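PDB 4F0H: ribulose bisphosphate carboxylase small chain, which forms the small subunit of the carbon-fixing enzyme RuBisCO and probably stabilises and tunes the catalytic large subunits with which it assembles. Local coordinates for residues 34-39 and 83-88; 78-83 and 98-103. All coordinates share one frame; numbering follows the deposited sequence.

Contact 1. Residues 34-39 and 83-88; sequences GIEYTN and VGFSSE
Gly34 and Val83 face each other as an antiparallel hydrogen-bonded pair, their CA atoms 5.0 Å apart, where strands 34-38 and 83-86 meet with N-to-C directions 133° apart. Both bonds of the pair are made: Gly34 N gives a nearly straight bond to Val83 O (2.9 Å, 175° at the hydrogen), and Val83 N returns a more bent one to Gly34 O (2.8 Å). The ring of Phe85 swings back beside Gly34, its CE2 4.3 Å from Gly34 N. Val83 CG1 lies over one ring face, offset toward the rim. Glu36 approaches from the other strand: CG stands beside its backbone N (chi1 -50°) and the chain then runs extended, which carries OE1 to the ring edge, in plane, 3.9 Å from Phe85 CZ. On the way its CD passes 4.1 Å from Val83 CG2. The carboxylate thus meets the electropositive rim of the ring and an apolar methyl, and makes no hydrogen bond to 83-88; a basic side chain of another protein chain lies at long, weak ion-pair range of OE2, consistent with a charge directed at the subunit interface.

Contact 2. Residues 78-83 and 98-103; sequences FYIKVV and FIVNRP
Strands 79-86 and 93-101 form a beta hairpin, and across it Ile80 faces both Val100 and Asn101 in a classic beta bulge. Among the backbone bonds, Ile80 O takes two donors, Val100 N at 2.8 Å and Asn101 N at 3.2 Å, while Ile80 N reaches Asn101 O. Beyond the bulge Val82 and Phe98 exchange a regular pair of N-H...O bonds. Apolar side chains pack along the face that carries Ile80 and Val82: with chi1 -52° Ile80 CG1 lies beside the backbone N, and CG2 is the branch turned to Val100 CG2, at 3.6 Å. Val82 CG2 touches Val100 CG1 at 3.7 Å, and Val82 CB lies over a face of the Phe98 ring, toward its rim. The aromatic contact is a CH-pi interaction, with Pro103 CD above the centre of the Tyr79 ring, 3.4 Å from its centroid and 12° off the normal. Replacing Tyr79 with an alanine would probably leave Pro103 without the ring face it packs on and deprive Glu106 of its hydrogen-bonding hydroxyl. Polar links close the account: Arg102, whose NH1 also bonds to Ile3 O, stands with its guanidinium almost perpendicular to the tyrosine ring, and one water joins the two, donating to Tyr79 OH at 3.1 Å and accepting from Arg102 NH1 at 2.8 Å.

In the fold
Strand 79-86 is common to both contacts: contact 1 joins it to strand 32-38 on one flank and contact 2 to strand 93-101 on the other, so together they tie three neighbouring strands of the antiparallel sheet. Val83 lies in both segments of that strand but makes its contact only in contact 1. Each is buried, but in different surroundings. Contact 2, nearer the centre of the chain, is the larger and is bordered by residues of its own chain, with Ile80 and Val82 also packing on helix 61-74. Contact 1 is small, and its Phe85 and Glu36 are met by other protein chains. It has a single two-bond backbone pair and a carboxylate at a ring edge, whereas contact 2 combines a bulge, apolar packing, a CH-pi contact and a water bridge.

Contact 1. Residues 34-39 and 83-88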
loop_
_atom_site.group_PDB
_atom_site.type_symbol
_atom_site.label_atom_id
_atom_site.label_comp_id
_atom_site.label_asym_id
_atom_site.label_seq_id
_atom_site.Cartn_x
_atom_site.Cartn_y
_atom_site.Cartn_z
ATOM N N GLY B 34 23.362 45.359 -2.789
ATOM C CA GLY B 34 23.014 45.195 -1.399
ATOM C C GLY B 34 24.230 44.891 -0.525
ATOM O O GLY B 34 25.165 44.185 -0.957
ATOM N N ILE B 35 24.234 45.424 0.684
ATOM C CA ILE B 35 25.306 45.178 1.624
ATOM C C ILE B 35 24.638 44.396 2.784
ATOM O O ILE B 35 23.629 44.852 3.358
ATOM C CB ILE B 35 25.862 46.502 2.170
ATOM C CG1 ILE B 35 26.703 47.212 1.136
ATOM C CG2 ILE B 35 26.790 46.254 3.425
ATOM C CD1 ILE B 35 26.870 48.706 1.461
ATOM N N GLU B 36 25.173 43.220 3.139
ATOM C CA GLU B 36 24.502 42.359 4.135
ATOM C C GLU B 36 25.575 41.819 5.097
ATOM O O GLU B 36 26.751 41.609 4.694
ATOM C CB GLU B 36 23.830 41.205 3.452
ATOM C CG GLU B 36 22.933 41.643 2.263
ATOM C CD GLU B 36 22.075 40.478 1.654
ATOM O OE1 GLU B 36 21.140 40.752 0.886
ATOM O OE2 GLU B 36 22.289 39.305 1.943
ATOM N N TYR B 37 25.184 41.570 6.325
ATOM C CA TYR B 37 26.162 41.192 7.320
ATOM C C TYR B 37 25.662 40.076 8.240
ATOM O O TYR B 37 24.492 39.914 8.444
ATOM C CB TYR B 37 26.611 42.417 8.132
ATOM C CG TYR B 37 25.523 43.049 8.952
ATOM C CD1 TYR B 37 24.715 43.995 8.438
ATOM C CD2 TYR B 37 25.358 42.686 10.287
ATOM C CE1 TYR B 37 23.677 44.514 9.163
ATOM C CE2 TYR B 37 24.397 43.231 11.057
ATOM C CZ TYR B 37 23.574 44.186 10.483
ATOM O OH TYR B 37 22.614 44.759 11.236
ATOM N N THR B 38 26.557 39.279 8.797
ATOM C CA THR B 38 26.032 38.226 9.657
ATOM C C THR B 38 27.114 37.758 10.583
ATOM O O THR B 38 28.294 37.865 10.246
ATOM C CB THR B 38 25.552 37.005 8.852
ATOM O OG1 THR B 38 24.744 36.225 9.736
ATOM C CG2 THR B 38 26.729 36.114 8.441
ATOM N N ASN B 39 26.739 37.200 11.732
ATOM C CA ASN B 39 27.709 36.489 12.571
ATOM C C ASN B 39 27.215 35.031 12.874
ATOM O O ASN B 39 27.667 34.415 13.799
ATOM C CB ASN B 39 28.113 37.268 13.885
ATOM C CG ASN B 39 26.936 37.508 14.860
ATOM O OD1 ASN B 39 25.884 36.920 14.748
ATOM N ND2 ASN B 39 27.111 38.490 15.789
ATOM N N VAL B 83 26.309 42.248 -2.541
ATOM C CA VAL B 83 25.532 41.314 -3.341
ATOM C C VAL B 83 24.973 42.074 -4.525
ATOM O O VAL B 83 24.526 43.178 -4.355
ATOM C CB VAL B 83 24.350 40.726 -2.505
ATOM C CG1 VAL B 83 23.573 39.751 -3.319
ATOM C CG2 VAL B 83 24.863 39.936 -1.347
ATOM N N GLY B 84 25.019 41.518 -5.734
ATOM C CA GLY B 84 24.439 42.254 -6.884
ATOM C C GLY B 84 23.300 41.439 -7.443
ATOM O O GLY B 84 23.504 40.246 -7.825
ATOM N N PHE B 85 22.105 42.057 -7.464
ATOM C CA PHE B 85 20.858 41.423 -7.882
ATOM C C PHE B 85 20.581 41.890 -9.302
ATOM O O PHE B 85 20.562 43.111 -9.571
ATOM C CB PHE B 85 19.698 41.939 -7.012
ATOM C CG PHE B 85 19.839 41.608 -5.585
ATOM C CD1 PHE B 85 19.605 40.297 -5.135
ATOM C CD2 PHE B 85 20.208 42.569 -4.680
ATOM C CE1 PHE B 85 19.754 39.976 -3.793
ATOM C CE2 PHE B 85 20.354 42.266 -3.303
ATOM C CZ PHE B 85 20.143 40.963 -2.867
ATOM N N SER B 86 20.376 40.915 -10.194
ATOM C CA SER B 86 19.948 41.176 -11.565
ATOM C C SER B 86 18.433 41.049 -11.670
ATOM O O SER B 86 17.820 40.097 -11.110
ATOM C CB SER B 86 20.577 40.181 -12.497
ATOM O OG SER B 86 19.850 40.216 -13.729
ATOM N N SER B 87 17.818 41.980 -12.398
ATOM C CA SER B 87 16.378 41.963 -12.538
ATOM C C SER B 87 16.056 41.545 -13.945
ATOM O O SER B 87 14.927 41.663 -14.394
ATOM C CB SER B 87 15.794 43.335 -12.240
ATOM O OG SER B 87 16.315 44.264 -13.220
ATOM N N GLU B 88 17.057 41.024 -14.640
ATOM C CA GLU B 88 16.847 40.571 -15.979
ATOM C C GLU B 88 15.894 39.355 -15.994
ATOM O O GLU B 88 16.107 38.443 -15.234
ATOM C CB GLU B 88 18.180 40.206 -16.600
ATOM C CG GLU B 88 18.053 39.767 -18.030
ATOM C CD GLU B 88 19.375 39.189 -18.563
ATOM O OE1 GLU B 88 19.380 38.076 -19.157
ATOM O OE2 GLU B 88 20.426 39.822 -18.378
#

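Contact 2. Residues 78-83 and 98-103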
loop_
_atom_site.group_PDB
_atom_site.type_symbol
_atom_site.label_atom_id
_atom_site.label_comp_id
_atom_site.label_asym_id
_atom_site.label_seq_id
_atom_site.Cartn_x
_atom_site.Cartn_y
_atom_site.Cartn_z
ATOM N N PHE B 78 31.777 41.193 12.247
ATOM C CA PHE B 78 30.788 40.419 11.527
ATOM C C PHE B 78 31.401 40.157 10.178
ATOM O O PHE B 78 32.237 40.958 9.721
ATOM C CB PHE B 78 29.573 41.309 11.295
ATOM C CG PHE B 78 28.678 41.455 12.512
ATOM C CD1 PHE B 78 29.025 42.357 13.540
ATOM C CD2 PHE B 78 27.480 40.706 12.617
ATOM C CE1 PHE B 78 28.213 42.521 14.699
ATOM C CE2 PHE B 78 26.638 40.858 13.777
ATOM C CZ PHE B 78 27.029 41.779 14.824
ATOM N N TYR B 79 30.975 39.088 9.503
ATOM C CA TYR B 79 31.163 38.958 8.026
ATOM C C TYR B 79 30.236 39.928 7.385
ATOM O O TYR B 79 29.084 40.110 7.888
ATOM C CB TYR B 79 30.726 37.558 7.546
ATOM C CG TYR B 79 31.722 36.518 7.937
ATOM C CD1 TYR B 79 32.780 36.193 7.122
ATOM C CD2 TYR B 79 31.629 35.894 9.172
ATOM C CE1 TYR B 79 33.730 35.301 7.570
ATOM C CE2 TYR B 79 32.563 34.976 9.594
ATOM C CZ TYR B 79 33.632 34.703 8.788
ATOM O OH TYR B 79 34.557 33.715 9.213
ATOM N N ILE B 80 30.685 40.514 6.272
ATOM C CA ILE B 80 29.909 41.517 5.488
ATOM C C ILE B 80 30.183 41.176 4.058
ATOM O O ILE B 80 31.376 40.968 3.648
ATOM C CB ILE B 80 30.418 42.993 5.780
ATOM C CG1 ILE B 80 30.461 43.274 7.313
ATOM C CG2 ILE B 80 29.653 44.035 4.967
ATOM C CD1 ILE B 80 30.970 44.721 7.698
ATOM N N LYS B 81 29.108 41.147 3.263
ATOM C CA LYS B 81 29.219 40.873 1.866
ATOM C C LYS B 81 28.490 41.861 1.004
ATOM O O LYS B 81 27.545 42.536 1.440
ATOM C CB LYS B 81 28.711 39.469 1.520
ATOM C CG LYS B 81 27.260 39.207 1.975
ATOM C CD LYS B 81 26.823 37.811 1.573
ATOM C CE LYS B 81 25.302 37.628 1.577
ATOM N NZ LYS B 81 25.041 36.169 1.730
ATOM N N VAL B 82 28.910 41.911 -0.253
ATOM C CA VAL B 82 28.217 42.782 -1.182
ATOM C C VAL B 82 27.535 41.908 -2.165
ATOM O O VAL B 82 28.132 40.900 -2.588
ATOM C CB VAL B 82 29.201 43.759 -1.897
ATOM C CG1 VAL B 82 28.427 44.602 -2.893
ATOM C CG2 VAL B 82 29.834 44.676 -0.856
ATOM N N VAL B 83 26.309 42.248 -2.541
ATOM C CA VAL B 83 25.532 41.314 -3.341
ATOM C C VAL B 83 24.973 42.074 -4.525
ATOM O O VAL B 83 24.526 43.178 -4.355
ATOM C CB VAL B 83 24.350 40.726 -2.505
ATOM C CG1 VAL B 83 23.573 39.751 -3.319
ATOM C CG2 VAL B 83 24.863 39.936 -1.347
ATOM N N PHE B 98 30.287 38.711 -2.737
ATOM C CA PHE B 98 31.625 38.481 -2.226
ATOM C C PHE B 98 31.828 39.186 -0.879
ATOM O O PHE B 98 31.191 40.236 -0.517
ATOM C CB PHE B 98 32.668 38.931 -3.266
ATOM C CG PHE B 98 32.526 40.354 -3.645
ATOM C CD1 PHE B 98 31.701 40.724 -4.690
ATOM C CD2 PHE B 98 33.215 41.348 -2.944
ATOM C CE1 PHE B 98 31.567 42.048 -5.043
ATOM C CE2 PHE B 98 33.075 42.676 -3.290
ATOM C CZ PHE B 98 32.224 43.024 -4.345
ATOM N N ILE B 99 32.734 38.602 -0.131
ATOM C CA ILE B 99 33.039 39.040 1.180
ATOM C C ILE B 99 33.958 40.272 1.134
ATOM O O ILE B 99 34.969 40.299 0.410
ATOM C CB ILE B 99 33.760 37.940 2.001
ATOM C CG1 ILE B 99 32.960 36.643 2.025
ATOM C CG2 ILE B 99 34.041 38.409 3.432
ATOM C CD1 ILE B 99 31.789 36.703 2.799
ATOM N N VAL B 100 33.578 41.278 1.935
ATOM C CA VAL B 100 34.357 42.550 2.104
ATOM C C VAL B 100 34.743 42.806 3.550
ATOM O O VAL B 100 35.401 43.812 3.879
ATOM C CB VAL B 100 33.582 43.780 1.607
ATOM C CG1 VAL B 100 33.284 43.668 0.173
ATOM C CG2 VAL B 100 32.289 43.980 2.452
ATOM N N ASN B 101 34.287 41.944 4.441
ATOM C CA ASN B 101 34.832 41.966 5.803
ATOM C C ASN B 101 34.721 40.639 6.477
ATOM O O ASN B 101 33.645 40.041 6.435
ATOM C CB ASN B 101 34.061 42.986 6.612
ATOM C CG ASN B 101 34.718 43.294 7.934
ATOM O OD1 ASN B 101 34.226 42.895 8.986
ATOM N ND2 ASN B 101 35.831 43.994 7.896
ATOM N N ARG B 102 35.794 40.204 7.156
ATOM C CA ARG B 102 35.773 38.988 7.988
ATOM C C ARG B 102 36.109 39.323 9.423
ATOM O O ARG B 102 36.888 40.209 9.669
ATOM C CB ARG B 102 36.840 37.995 7.517
ATOM C CG ARG B 102 36.636 37.582 6.098
ATOM C CD ARG B 102 37.878 36.804 5.541
ATOM N NE ARG B 102 37.542 36.458 4.157
ATOM C CZ ARG B 102 36.856 35.401 3.791
ATOM N NH1 ARG B 102 36.495 34.483 4.680
ATOM N NH2 ARG B 102 36.586 35.255 2.512
ATOM N N PRO B 103 35.543 38.609 10.391
ATOM C CA PRO B 103 36.055 38.776 11.765
ATOM C C PRO B 103 37.542 38.350 11.865
ATOM O O PRO B 103 38.103 37.814 10.901
ATOM C CB PRO B 103 35.109 37.924 12.589
ATOM C CG PRO B 103 34.604 36.916 11.588
ATOM C CD PRO B 103 34.416 37.672 10.332
HETATM O O HOH W 1 36.962 33.480 7.306
#